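Local structure of acetylxylan esterase A (Aspergillus awamori, 5X6S) at residues A[34-39]-A[114-119]; A[79-84]-A[153-158]; A[123-128]-A[137-142]. The protein removes acetyl side groups from the backbone of acetylated xylans, acting as a secreted serine esterase of carbohydrate esterase family 1. All blocks are in the same frame, centred on the assembly; numbering follows the deposited sequence.

Interaction 1. Residues A[34-39]-A[114-119]; sequences VVAIHY and FVTGSS
Val35 and Val115 stand side by side and point the same way, with Val35 CB 4.0 Å from Val115 CG2. Ile37 reaches across to the same methyl: CG1 lies opposite the carbonyl carbon (chi1 -49°), the chain continues extended, and Ile37 CD1 comes within 3.5 Å of Val115 CG2. On the other face of the sheet Val34 CG1 lies 4.0 Å from Thr116 CG2, the two side chains meeting at a slant, while Thr116 OG1 is hydrogen-bonded to Thr140 O of the next strand. Between these two layers the backbones run parallel. Val35 N donates to Phe114 O over 2.8 Å, Thr116 N to Val35 O and Ile37 N to Thr116 O are equally short, and Ser118 N to Ile37 O stretches to 3.3 Å. These are central strands of the alpha/beta-hydrolase sheet, and their C-terminal ends lead to the active site. There Gly117, lacking a side chain, brings its CA to 3.1 Å from Ile37 O. Beyond the strands, Tyr39 CB packs on Ser119 CB at 3.8 Å, and Ser118 CB sits at the edge of the Tyr39 ring, whose OH is bonded to Asp50. Ser119, the probable charge-relay serine, has a backbone (phi 54°, psi -120°) consistent with the strained nucleophile elbow of alpha/beta hydrolases, and its OG is hydrogen-bonded to His259 NE2.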
ATOM      1  N   VAL A  34       0.089 -12.930  -6.691  1.00 14.44           N
ATOM      2  CA  VAL A  34      -1.336 -13.187  -6.949  1.00 14.44           C
ATOM      3  C   VAL A  34      -1.851 -14.116  -5.873  1.00 14.88           C
ATOM      4  O   VAL A  34      -1.309 -15.220  -5.692  1.00 14.72           O
ATOM      5  CB  VAL A  34      -1.605 -13.842  -8.357  1.00 13.90           C
ATOM      6  CG1 VAL A  34      -3.086 -14.235  -8.508  1.00 12.72           C
ATOM      7  CG2 VAL A  34      -1.220 -12.901  -9.473  1.00 14.77           C
ATOM      8  N   VAL A  35      -2.901 -13.686  -5.154  1.00 14.09           N
ATOM      9  CA  VAL A  35      -3.540 -14.498  -4.161  1.00 14.20           C
ATOM     10  C   VAL A  35      -4.772 -15.114  -4.860  1.00 14.86           C
ATOM     11  O   VAL A  35      -5.635 -14.361  -5.362  1.00 14.81           O
ATOM     12  CB  VAL A  35      -3.962 -13.704  -2.875  1.00 15.54           C
ATOM     13  CG1 VAL A  35      -4.628 -14.595  -1.854  1.00 16.18           C
ATOM     14  CG2 VAL A  35      -2.830 -12.906  -2.242  1.00 13.41           C
ATOM     15  N   ALA A  36      -4.832 -16.441  -4.916  1.00 13.91           N
ATOM     16  CA  ALA A  36      -5.849 -17.172  -5.644  1.00 15.40           C
ATOM     17  C   ALA A  36      -6.649 -18.035  -4.656  1.00 15.88           C
ATOM     18  O   ALA A  36      -6.106 -18.985  -4.036  1.00 16.04           O
ATOM     19  CB  ALA A  36      -5.213 -18.035  -6.753  1.00 15.00           C
ATOM     20  N   ILE A  37      -7.941 -17.693  -4.472  1.00 16.08           N
ATOM     21  CA  ILE A  37      -8.724 -18.187  -3.349  1.00 14.63           C
ATOM     22  C   ILE A  37      -9.822 -19.163  -3.789  1.00 15.81           C
ATOM     23  O   ILE A  37     -10.689 -18.806  -4.617  1.00 16.46           O
ATOM     24  CB  ILE A  37      -9.355 -17.037  -2.547  1.00 14.79           C
ATOM     25  CG1 ILE A  37      -8.302 -15.954  -2.213  1.00 13.66           C
ATOM     26  CG2 ILE A  37     -10.075 -17.589  -1.312  1.00 15.69           C
ATOM     27  CD1 ILE A  37      -8.852 -14.710  -1.478  1.00 15.32           C
ATOM     28  N   HIS A  38      -9.752 -20.390  -3.258  1.00 14.82           N
ATOM     29  CA  HIS A  38     -10.500 -21.502  -3.757  1.00 15.47           C
ATOM     30  C   HIS A  38     -12.005 -21.457  -3.354  1.00 17.26           C
ATOM     31  O   HIS A  38     -12.396 -20.697  -2.464  1.00 16.44           O
ATOM     32  CB  HIS A  38      -9.867 -22.800  -3.264  1.00 15.42           C
ATOM     33  CG  HIS A  38     -10.065 -23.065  -1.809  1.00 15.45           C
ATOM     34  ND1 HIS A  38     -11.258 -23.530  -1.280  1.00 16.28           N
ATOM     35  CD2 HIS A  38      -9.212 -22.954  -0.768  1.00 15.63           C
ATOM     36  CE1 HIS A  38     -11.137 -23.692   0.020  1.00 16.71           C
ATOM     37  NE2 HIS A  38      -9.898 -23.352   0.368  1.00 17.03           N
ATOM     38  N   TYR A  39     -12.801 -22.285  -4.038  1.00 19.50           N
ATOM     39  CA  TYR A  39     -14.275 -22.446  -3.850  1.00 19.85           C
ATOM     40  C   TYR A  39     -14.619 -23.469  -2.747  1.00 19.98           C
ATOM     41  O   TYR A  39     -13.761 -24.206  -2.270  1.00 19.07           O
ATOM     42  CB  TYR A  39     -14.897 -22.848  -5.209  1.00 22.19           C
ATOM     43  CG  TYR A  39     -14.052 -23.855  -5.958  1.00 21.95           C
ATOM     44  CD1 TYR A  39     -13.942 -25.182  -5.502  1.00 23.49           C
ATOM     45  CD2 TYR A  39     -13.271 -23.469  -7.036  1.00 22.20           C
ATOM     46  CE1 TYR A  39     -13.127 -26.113  -6.159  1.00 24.03           C
ATOM     47  CE2 TYR A  39     -12.450 -24.369  -7.703  1.00 25.62           C
ATOM     48  CZ  TYR A  39     -12.369 -25.699  -7.253  1.00 25.54           C
ATOM     49  OH  TYR A  39     -11.562 -26.580  -7.898  1.00 26.65           O
ATOM     50  N   PHE A 114      -2.199  -8.804  -5.933  1.00 15.89           N
ATOM     51  CA  PHE A 114      -3.519  -8.930  -6.541  1.00 15.67           C
ATOM     52  C   PHE A 114      -4.244 -10.065  -5.854  1.00 15.72           C
ATOM     53  O   PHE A 114      -3.593 -10.954  -5.361  1.00 14.98           O
ATOM     54  CB  PHE A 114      -3.351  -9.188  -8.059  1.00 14.99           C
ATOM     55  CG  PHE A 114      -2.537  -8.119  -8.723  1.00 14.28           C
ATOM     56  CD1 PHE A 114      -3.125  -6.886  -9.058  1.00 12.73           C
ATOM     57  CD2 PHE A 114      -1.189  -8.314  -8.987  1.00 13.25           C
ATOM     58  CE1 PHE A 114      -2.349  -5.850  -9.598  1.00 14.65           C
ATOM     59  CE2 PHE A 114      -0.414  -7.280  -9.556  1.00 13.89           C
ATOM     60  CZ  PHE A 114      -1.014  -6.041  -9.851  1.00 15.61           C
ATOM     61  N   VAL A 115      -5.566 -10.054  -5.867  1.00 14.74           N
ATOM     62  CA  VAL A 115      -6.346 -11.088  -5.224  1.00 15.18           C
ATOM     63  C   VAL A 115      -7.503 -11.476  -6.125  1.00 15.94           C
ATOM     64  O   VAL A 115      -8.098 -10.595  -6.778  1.00 14.74           O
ATOM     65  CB  VAL A 115      -6.793 -10.686  -3.773  1.00 15.93           C
ATOM     66  CG1 VAL A 115      -7.573  -9.391  -3.725  1.00 16.19           C
ATOM     67  CG2 VAL A 115      -7.499 -11.839  -3.040  1.00 16.80           C
ATOM     68  N   THR A 116      -7.797 -12.779  -6.194  1.00 14.29           N
ATOM     69  CA  THR A 116      -8.840 -13.305  -7.080  1.00 14.59           C
ATOM     70  C   THR A 116      -9.319 -14.632  -6.499  1.00 14.92           C
ATOM     71  O   THR A 116      -8.617 -15.261  -5.679  1.00 14.72           O
ATOM     72  CB  THR A 116      -8.330 -13.452  -8.540  1.00 15.36           C
ATOM     73  OG1 THR A 116      -9.345 -13.988  -9.357  1.00 14.80           O
ATOM     74  CG2 THR A 116      -7.060 -14.383  -8.624  1.00 14.78           C
ATOM     75  N   GLY A 117     -10.520 -15.041  -6.875  1.00 15.15           N
ATOM     76  CA  GLY A 117     -11.136 -16.207  -6.312  1.00 15.42           C
ATOM     77  C   GLY A 117     -12.417 -16.551  -7.023  1.00 15.83           C
ATOM     78  O   GLY A 117     -12.947 -15.710  -7.753  1.00 16.76           O
ATOM     79  N   SER A 118     -12.882 -17.794  -6.855  1.00 15.54           N
ATOM     80  CA  SER A 118     -14.112 -18.259  -7.445  1.00 16.69           C
ATOM     81  C   SER A 118     -15.093 -18.694  -6.333  1.00 15.93           C
ATOM     82  O   SER A 118     -14.701 -19.277  -5.360  1.00 15.97           O
ATOM     83  CB  SER A 118     -13.850 -19.425  -8.438  1.00 16.15           C
ATOM     84  OG  SER A 118     -13.063 -18.948  -9.508  1.00 17.72           O
ATOM     85  N   SER A 119     -16.377 -18.413  -6.536  1.00 17.31           N
ATOM     86  CA  SER A 119     -17.465 -18.814  -5.650  1.00 18.04           C
ATOM     87  C   SER A 119     -17.189 -18.335  -4.202  1.00 17.11           C
ATOM     88  O   SER A 119     -17.032 -17.157  -4.023  1.00 16.99           O
ATOM     89  CB  SER A 119     -17.717 -20.321  -5.807  1.00 18.75           C
ATOM     90  OG  SER A 119     -18.881 -20.744  -5.114  1.00 22.48           O
TER

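Interaction 2. Residues A[79-84]-A[153-158]; sequences SSQATL and NTNQVD. With NAG (2-acetamido-2-deoxy-beta-D-glucopyranose), chain C.
The side-chain amides of Asn155 and Gln81 are turned 71° against each other, and the Gln81 chain, bent at its second torsion, crosses Asn155 at about a right angle. Gln81 CG lies over one face of the Asn155 amide, 3.9 Å from Asn155 CG. At the far end of the 153-158 loop, Asn153 lays its side-chain amide over one face of the acetamide of an N-acetylglucosamine, the planes roughly parallel. Asn153 N donates almost straight to O7 of that sugar at 2.8 Å; the sugar belongs to a glycan on the protein itself and is also hydrogen-bonded to Cys149 O. Asn155 carries CG anti to its own N (chi1 -159°), which takes OD1 across to the other loop. There Asn155 OD1 is gripped twice: by Gln81 N at 2.9 Å, in a nearly straight bond tilted out of the amide plane toward the face that Gln81 CG covers, and by a water that donates to Asn155 OD1 over 2.8 Å. The same water accepts from Ala82 N at 2.9 Å, so one amide oxygen serves two successive backbone N-H groups, the second through the water. Both segments are loops leaving the C-terminal ends of strands in the alpha/beta-hydrolase sheet, one after strand 63-68, the other after strand 138-142. The turn that begins at Ser80 is an ST motif: Ser80 OG accepts from Thr83 N at 2.9 Å and is also bonded to Asp77. Asp77 OD1 takes N-H groups from both loops, those of Ser79 and Asp158. Ser79 OG donates to Gln156 O at 2.7 Å, approaching 42° above the carbonyl plane. Val157 CG2 rests on Ser80 CB at 3.9 Å.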
ATOM      1  N   SER A  79     -18.590 -14.406   7.007  1.00 20.14           N
ATOM      2  CA  SER A  79     -19.771 -14.090   7.816  1.00 20.57           C
ATOM      3  C   SER A  79     -19.529 -13.520   9.210  1.00 20.40           C
ATOM      4  O   SER A  79     -20.335 -12.745   9.696  1.00 20.78           O
ATOM      5  CB  SER A  79     -20.658 -15.329   7.917  1.00 20.46           C
ATOM      6  OG  SER A  79     -20.034 -16.413   8.568  1.00 19.13           O
ATOM      7  N   SER A  80     -18.448 -13.937   9.864  1.00 19.99           N
ATOM      8  CA  SER A  80     -18.175 -13.531  11.242  1.00 18.84           C
ATOM      9  C   SER A  80     -17.730 -12.068  11.324  1.00 18.35           C
ATOM     10  O   SER A  80     -17.191 -11.509  10.362  1.00 20.97           O
ATOM     11  CB  SER A  80     -17.122 -14.450  11.867  1.00 17.86           C
ATOM     12  OG  SER A  80     -15.811 -14.097  11.340  1.00 18.35           O
ATOM     13  N   GLN A  81     -17.900 -11.442  12.486  1.00 18.40           N
ATOM     14  CA  GLN A  81     -17.338 -10.109  12.700  1.00 19.75           C
ATOM     15  C   GLN A  81     -15.788 -10.140  12.578  1.00 18.31           C
ATOM     16  O   GLN A  81     -15.180  -9.233  12.079  1.00 19.07           O
ATOM     17  CB  GLN A  81     -17.726  -9.591  14.093  1.00 21.76           C
ATOM     18  CG  GLN A  81     -19.209  -9.237  14.224  1.00 24.07           C
ATOM     19  CD  GLN A  81     -19.622  -8.262  13.149  1.00 26.40           C
ATOM     20  OE1 GLN A  81     -20.252  -8.645  12.167  1.00 28.32           O
ATOM     21  NE2 GLN A  81     -19.182  -7.018  13.283  1.00 28.69           N
ATOM     22  N   ALA A  82     -15.183 -11.211  13.044  1.00 18.71           N
ATOM     23  CA  ALA A  82     -13.756 -11.386  12.952  1.00 19.01           C
ATOM     24  C   ALA A  82     -13.244 -11.323  11.516  1.00 19.18           C
ATOM     25  O   ALA A  82     -12.225 -10.686  11.247  1.00 19.72           O
ATOM     26  CB  ALA A  82     -13.336 -12.696  13.622  1.00 19.44           C
ATOM     27  N   THR A  83     -13.940 -11.998  10.592  1.00 19.00           N
ATOM     28  CA  THR A  83     -13.495 -12.044   9.200  1.00 17.52           C
ATOM     29  C   THR A  83     -13.864 -10.753   8.460  1.00 17.89           C
ATOM     30  O   THR A  83     -13.234 -10.414   7.459  1.00 17.13           O
ATOM     31  CB  THR A  83     -14.031 -13.293   8.485  1.00 18.02           C
ATOM     32  OG1 THR A  83     -13.191 -13.609   7.349  1.00 15.77           O
ATOM     33  CG2 THR A  83     -15.476 -13.096   8.006  1.00 16.83           C
ATOM     34  N   LEU A  84     -14.913 -10.064   8.936  1.00 17.70           N
ATOM     35  CA  LEU A  84     -15.430  -8.852   8.323  1.00 17.82           C
ATOM     36  C   LEU A  84     -14.900  -7.550   8.943  1.00 18.52           C
ATOM     37  O   LEU A  84     -15.446  -6.466   8.719  1.00 18.38           O
ATOM     38  CB  LEU A  84     -16.997  -8.863   8.307  1.00 19.22           C
ATOM     39  CG  LEU A  84     -17.637  -9.991   7.477  1.00 19.09           C
ATOM     40  CD1 LEU A  84     -19.157  -9.939   7.583  1.00 18.60           C
ATOM     41  CD2 LEU A  84     -17.190  -9.974   5.980  1.00 18.37           C
ATOM     42  N   ASN A 153     -26.077 -12.537  11.176  1.00 27.06           N
ATOM     43  CA  ASN A 153     -26.706 -11.800  12.269  1.00 27.81           C
ATOM     44  C   ASN A 153     -26.547 -12.421  13.651  1.00 28.46           C
ATOM     45  O   ASN A 153     -26.962 -11.805  14.612  1.00 29.67           O
ATOM     46  CB  ASN A 153     -28.187 -11.426  11.972  1.00 28.98           C
ATOM     47  CG  ASN A 153     -29.134 -12.622  11.942  1.00 28.87           C
ATOM     48  OD1 ASN A 153     -28.869 -13.697  12.467  1.00 27.89           O
ATOM     49  ND2 ASN A 153     -30.270 -12.416  11.306  1.00 33.24           N
ATOM     50  N   THR A 154     -25.950 -13.605  13.757  1.00 27.52           N
ATOM     51  CA  THR A 154     -25.572 -14.177  15.058  1.00 29.34           C
ATOM     52  C   THR A 154     -24.051 -14.354  15.211  1.00 28.59           C
ATOM     53  O   THR A 154     -23.596 -15.079  16.107  1.00 26.10           O
ATOM     54  CB  THR A 154     -26.225 -15.569  15.290  1.00 29.75           C
ATOM     55  OG1 THR A 154     -25.965 -16.410  14.164  1.00 29.84           O
ATOM     56  CG2 THR A 154     -27.736 -15.464  15.468  1.00 33.15           C
ATOM     57  N   ASN A 155     -23.278 -13.725  14.311  1.00 28.39           N
ATOM     58  CA  ASN A 155     -21.813 -13.819  14.355  1.00 27.04           C
ATOM     59  C   ASN A 155     -21.304 -15.253  14.139  1.00 26.43           C
ATOM     60  O   ASN A 155     -20.342 -15.674  14.759  1.00 27.41           O
ATOM     61  CB  ASN A 155     -21.341 -13.204  15.697  1.00 28.56           C
ATOM     62  CG  ASN A 155     -19.889 -12.764  15.698  1.00 27.15           C
ATOM     63  OD1 ASN A 155     -19.218 -12.795  14.688  1.00 28.74           O
ATOM     64  ND2 ASN A 155     -19.422 -12.303  16.856  1.00 28.24           N
ATOM     65  N   GLN A 156     -21.957 -16.020  13.260  1.00 25.28           N
ATOM     66  CA  GLN A 156     -21.523 -17.371  12.952  1.00 25.78           C
ATOM     67  C   GLN A 156     -20.264 -17.311  12.067  1.00 26.31           C
ATOM     68  O   GLN A 156     -20.131 -16.404  11.223  1.00 24.61           O
ATOM     69  CB  GLN A 156     -22.605 -18.208  12.235  1.00 27.65           C
ATOM     70  CG  GLN A 156     -23.853 -18.564  13.089  1.00 30.43           C
ATOM     71  CD  GLN A 156     -23.513 -19.211  14.454  1.00 34.18           C
ATOM     72  OE1 GLN A 156     -23.631 -18.569  15.515  1.00 38.40           O
ATOM     73  NE2 GLN A 156     -23.096 -20.475  14.428  1.00 31.89           N
ATOM     74  N   VAL A 157     -19.359 -18.248  12.301  1.00 23.84           N
ATOM     75  CA  VAL A 157     -18.157 -18.388  11.500  1.00 23.75           C
ATOM     76  C   VAL A 157     -18.470 -19.319  10.320  1.00 23.51           C
ATOM     77  O   VAL A 157     -18.975 -20.433  10.497  1.00 23.63           O
ATOM     78  CB  VAL A 157     -17.029 -18.977  12.370  1.00 23.56           C
ATOM     79  CG1 VAL A 157     -15.875 -19.472  11.518  1.00 22.04           C
ATOM     80  CG2 VAL A 157     -16.602 -17.985  13.453  1.00 22.89           C
ATOM     81  N   ASP A 158     -18.195 -18.872   9.105  1.00 22.51           N
ATOM     82  CA  ASP A 158     -18.390 -19.733   7.934  1.00 22.80           C
ATOM     83  C   ASP A 158     -19.879 -20.126   7.786  1.00 23.52           C
ATOM     84  O   ASP A 158     -20.183 -21.256   7.413  1.00 23.71           O
ATOM     85  CB  ASP A 158     -17.502 -20.979   8.030  1.00 22.10           C
ATOM     86  CG  ASP A 158     -17.542 -21.856   6.778  1.00 22.49           C
ATOM     87  OD1 ASP A 158     -17.800 -21.349   5.663  1.00 21.71           O
ATOM     88  OD2 ASP A 158     -17.273 -23.073   6.934  1.00 23.76           O
TER
HETATM   89  C1  NAG C   1     -27.914 -12.395   5.608  1.00 29.30           C
HETATM   90  C2  NAG C   1     -28.186 -12.020   7.070  1.00 28.50           C
HETATM   91  C3  NAG C   1     -28.885 -10.665   7.197  1.00 31.36           C
HETATM   92  C4  NAG C   1     -28.140  -9.573   6.433  1.00 30.55           C
HETATM   93  C5  NAG C   1     -27.819 -10.054   5.005  1.00 27.84           C
HETATM   94  C6  NAG C   1     -26.901  -9.079   4.298  1.00 27.41           C
HETATM   95  C7  NAG C   1     -28.698 -13.840   8.634  1.00 31.93           C
HETATM   96  C8  NAG C   1     -29.686 -14.885   9.042  1.00 32.53           C
HETATM   97  N2  NAG C   1     -29.028 -13.052   7.636  1.00 28.85           N
HETATM   98  O3  NAG C   1     -29.001 -10.364   8.575  1.00 32.22           O
HETATM   99  O4  NAG C   1     -28.849  -8.355   6.291  1.00 35.32           O
HETATM  100  O5  NAG C   1     -27.233 -11.349   4.929  1.00 29.13           O
HETATM  101  O6  NAG C   1     -26.693  -9.568   2.981  1.00 26.78           O
HETATM  102  O7  NAG C   1     -27.613 -13.773   9.227  1.00 36.45           O
HETATM  103  O   HOH W   1     -16.406 -12.875  15.036  1.00 21.59           O

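Interaction 3. Residues A[123-128]-A[137-142]; sequences MMTNVM and AAATVY
Thr125 points from helix 120-131 toward strand 138-142, its CB 4.2 Å from CG2 of Val141. From CB the side chain divides. The methyl CG2, anti to the backbone N while OG1 sits beside that N (chi1 -64°), does the packing: Thr125 CG2 lies 3.7 Å from Val141 CG2, 3.9 Å from Ala139 CB and 3.8 Å from Thr140 O, filling the dip between the two inward-facing residues of the strand. The other branch of Thr125, OG1, turns back along the helix to a hydrogen bond with Gly121 O, one turn earlier, and rests against the backbone of Gly117 in the preceding strand. The threonine is thus apolar toward the strand, and its hydroxyl is satisfied by its own helix. Val141 slides past Thr125 in the opposite direction and reaches on to Asn126, which it crosses at about a right angle. Val141 CG2 comes to 3.5 Å from Asn126 OD1, and Val141 CG1 to 3.8 Å from Asn126 ND2, so the two methyls spread along the buried amide. Both ends of that amide are held by other parts of the chain, OD1 by Trp217 NE1 and ND2 by Val145 O, which fixes its rotation. No hydrogen bond joins helix and strand here; the contact is made by side-chain packing. Thr140 points to the other side of the sheet, where helix 265-272 packs; Thr140 OG1 is hydrogen-bonded to Gln195. The axes of helix 123-128 and strand 138-142 come within 7.9 Å, their N-to-C directions 153° apart, as expected where strand 113-118, helix 120-131 and strand 138-142 form the beta-alpha-beta crossover whose strand-to-helix turn carries the probable nucleophile elbow, as in alpha/beta hydrolases.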
ATOM      1  N   MET A 123     -16.325 -14.540  -2.947  1.00 16.22           N
ATOM      2  CA  MET A 123     -16.886 -13.839  -1.775  1.00 17.68           C
ATOM      3  C   MET A 123     -15.735 -13.292  -0.888  1.00 17.47           C
ATOM      4  O   MET A 123     -15.741 -12.134  -0.461  1.00 16.39           O
ATOM      5  CB  MET A 123     -17.732 -14.744  -0.948  1.00 17.61           C
ATOM      6  CG  MET A 123     -18.903 -15.405  -1.681  1.00 20.25           C
ATOM      7  SD  MET A 123     -19.855 -16.315  -0.488  1.00 20.74           S
ATOM      8  CE  MET A 123     -20.573 -17.611  -1.481  1.00 21.70           C
ATOM      9  N   MET A 124     -14.759 -14.148  -0.633  1.00 16.17           N
ATOM     10  CA  MET A 124     -13.592 -13.768   0.181  1.00 15.84           C
ATOM     11  C   MET A 124     -12.764 -12.705  -0.541  1.00 16.44           C
ATOM     12  O   MET A 124     -12.200 -11.798   0.102  1.00 16.02           O
ATOM     13  CB  MET A 124     -12.771 -15.007   0.538  1.00 16.08           C
ATOM     14  CG  MET A 124     -11.484 -14.678   1.330  1.00 15.44           C
ATOM     15  SD  MET A 124     -11.753 -13.729   2.831  1.00 17.17           S
ATOM     16  CE  MET A 124     -12.098 -15.049   3.966  1.00 16.59           C
ATOM     17  N   THR A 125     -12.734 -12.737  -1.873  1.00 16.42           N
ATOM     18  CA  THR A 125     -12.028 -11.690  -2.584  1.00 15.19           C
ATOM     19  C   THR A 125     -12.606 -10.307  -2.263  1.00 16.41           C
ATOM     20  O   THR A 125     -11.858  -9.352  -2.010  1.00 15.98           O
ATOM     21  CB  THR A 125     -11.982 -11.988  -4.123  1.00 15.34           C
ATOM     22  OG1 THR A 125     -11.222 -13.180  -4.315  1.00 15.47           O
ATOM     23  CG2 THR A 125     -11.313 -10.893  -4.899  1.00 14.55           C
ATOM     24  N   ASN A 126     -13.929 -10.189  -2.274  1.00 17.60           N
ATOM     25  CA  ASN A 126     -14.579  -8.940  -1.940  1.00 16.41           C
ATOM     26  C   ASN A 126     -14.281  -8.572  -0.521  1.00 16.81           C
ATOM     27  O   ASN A 126     -14.023  -7.449  -0.246  1.00 18.20           O
ATOM     28  CB  ASN A 126     -16.068  -8.958  -2.165  1.00 17.44           C
ATOM     29  CG  ASN A 126     -16.433  -8.809  -3.629  1.00 16.00           C
ATOM     30  OD1 ASN A 126     -15.925  -7.983  -4.345  1.00 19.36           O
ATOM     31  ND2 ASN A 126     -17.267  -9.672  -4.056  1.00 14.28           N
ATOM     32  N   VAL A 127     -14.303  -9.536   0.359  1.00 18.15           N
ATOM     33  CA  VAL A 127     -14.010  -9.301   1.799  1.00 18.00           C
ATOM     34  C   VAL A 127     -12.576  -8.777   1.979  1.00 17.20           C
ATOM     35  O   VAL A 127     -12.326  -7.795   2.738  1.00 17.02           O
ATOM     36  CB  VAL A 127     -14.306 -10.534   2.664  1.00 17.82           C
ATOM     37  CG1 VAL A 127     -13.780 -10.355   4.103  1.00 19.35           C
ATOM     38  CG2 VAL A 127     -15.810 -10.811   2.732  1.00 17.21           C
ATOM     39  N   MET A 128     -11.626  -9.390   1.281  1.00 17.06           N
ATOM     40  CA  MET A 128     -10.198  -8.959   1.368  1.00 16.45           C
ATOM     41  C   MET A 128     -10.029  -7.529   0.877  1.00 16.19           C
ATOM     42  O   MET A 128      -9.262  -6.758   1.436  1.00 16.38           O
ATOM     43  CB  MET A 128      -9.287  -9.863   0.538  1.00 16.79           C
ATOM     44  CG  MET A 128      -9.108 -11.312   1.079  1.00 15.27           C
ATOM     45  SD  MET A 128      -8.560 -11.382   2.813  1.00 15.83           S
ATOM     46  CE  MET A 128      -7.063 -10.377   2.693  1.00 18.35           C
ATOM     47  N   ALA A 137      -3.531  -3.984  -5.197  1.00 16.57           N
ATOM     48  CA  ALA A 137      -3.577  -3.066  -6.323  1.00 16.47           C
ATOM     49  C   ALA A 137      -4.828  -3.264  -7.149  1.00 16.87           C
ATOM     50  O   ALA A 137      -5.387  -2.309  -7.693  1.00 18.24           O
ATOM     51  CB  ALA A 137      -2.345  -3.267  -7.190  1.00 18.06           C
ATOM     52  N   ALA A 138      -5.303  -4.516  -7.235  1.00 16.63           N
ATOM     53  CA  ALA A 138      -6.499  -4.879  -8.039  1.00 17.26           C
ATOM     54  C   ALA A 138      -6.946  -6.235  -7.633  1.00 16.63           C
ATOM     55  O   ALA A 138      -6.139  -7.014  -7.045  1.00 16.47           O
ATOM     56  CB  ALA A 138      -6.203  -4.854  -9.550  1.00 16.74           C
ATOM     57  N   ALA A 139      -8.203  -6.542  -7.928  1.00 16.64           N
ATOM     58  CA  ALA A 139      -8.852  -7.791  -7.577  1.00 16.43           C
ATOM     59  C   ALA A 139      -9.753  -8.211  -8.692  1.00 17.52           C
ATOM     60  O   ALA A 139     -10.378  -7.321  -9.334  1.00 16.34           O
ATOM     61  CB  ALA A 139      -9.695  -7.644  -6.343  1.00 17.27           C
ATOM     62  N   THR A 140      -9.886  -9.530  -8.895  1.00 16.28           N
ATOM     63  CA  THR A 140     -10.832 -10.092  -9.905  1.00 16.64           C
ATOM     64  C   THR A 140     -11.729 -11.073  -9.194  1.00 16.35           C
ATOM     65  O   THR A 140     -11.241 -12.025  -8.555  1.00 16.72           O
ATOM     66  CB  THR A 140     -10.081 -10.721 -11.141  1.00 16.19           C
ATOM     67  OG1 THR A 140      -9.344  -9.704 -11.844  1.00 17.89           O
ATOM     68  CG2 THR A 140     -11.062 -11.384 -12.141  1.00 16.00           C
ATOM     69  N   VAL A 141     -13.032 -10.894  -9.315  1.00 15.95           N
ATOM     70  CA  VAL A 141     -14.044 -11.668  -8.630  1.00 16.94           C
ATOM     71  C   VAL A 141     -14.783 -12.539  -9.651  1.00 18.19           C
ATOM     72  O   VAL A 141     -15.429 -11.999 -10.593  1.00 18.95           O
ATOM     73  CB  VAL A 141     -15.033 -10.736  -7.861  1.00 17.36           C
ATOM     74  CG1 VAL A 141     -16.131 -11.469  -7.162  1.00 16.25           C
ATOM     75  CG2 VAL A 141     -14.276  -9.839  -6.865  1.00 18.02           C
ATOM     76  N   TYR A 142     -14.636 -13.854  -9.510  1.00 17.38           N
ATOM     77  CA  TYR A 142     -15.365 -14.847 -10.340  1.00 18.39           C
ATOM     78  C   TYR A 142     -16.589 -15.424  -9.600  1.00 17.59           C
ATOM     79  O   TYR A 142     -16.497 -16.417  -8.857  1.00 17.45           O
ATOM     80  CB  TYR A 142     -14.444 -15.978 -10.860  1.00 16.76           C
ATOM     81  CG  TYR A 142     -13.491 -15.524 -11.904  1.00 17.01           C
ATOM     82  CD1 TYR A 142     -13.935 -15.290 -13.221  1.00 16.91           C
ATOM     83  CD2 TYR A 142     -12.145 -15.289 -11.618  1.00 16.21           C
ATOM     84  CE1 TYR A 142     -13.076 -14.828 -14.185  1.00 18.60           C
ATOM     85  CE2 TYR A 142     -11.254 -14.824 -12.631  1.00 16.06           C
ATOM     86  CZ  TYR A 142     -11.738 -14.626 -13.902  1.00 18.30           C
ATOM     87  OH  TYR A 142     -10.943 -14.193 -14.910  1.00 18.64           O
TER

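In the fold
Interactions 1 and 3 lie at the heart of the chain, their centres 7 Å apart, and share the central sheet, in which strand 113-118 runs between strands 33-37 and 138-142. Interaction 1 closes along the chain before interaction 3 opens, and helix 120-131 leads on from the end of 114-119. Interaction 2 lies about 20 Å from interaction 1 and 18 Å from interaction 3, centre to centre. Its segments alternate with those of interaction 1 along the chain and enclose interaction 3; loop 79-84 touches helix 120-131, Leu84 packing on Val127 and Thr83 on Met124. The helix after the probable nucleophile is packed against the sheet on one side and loop 79-84 on another.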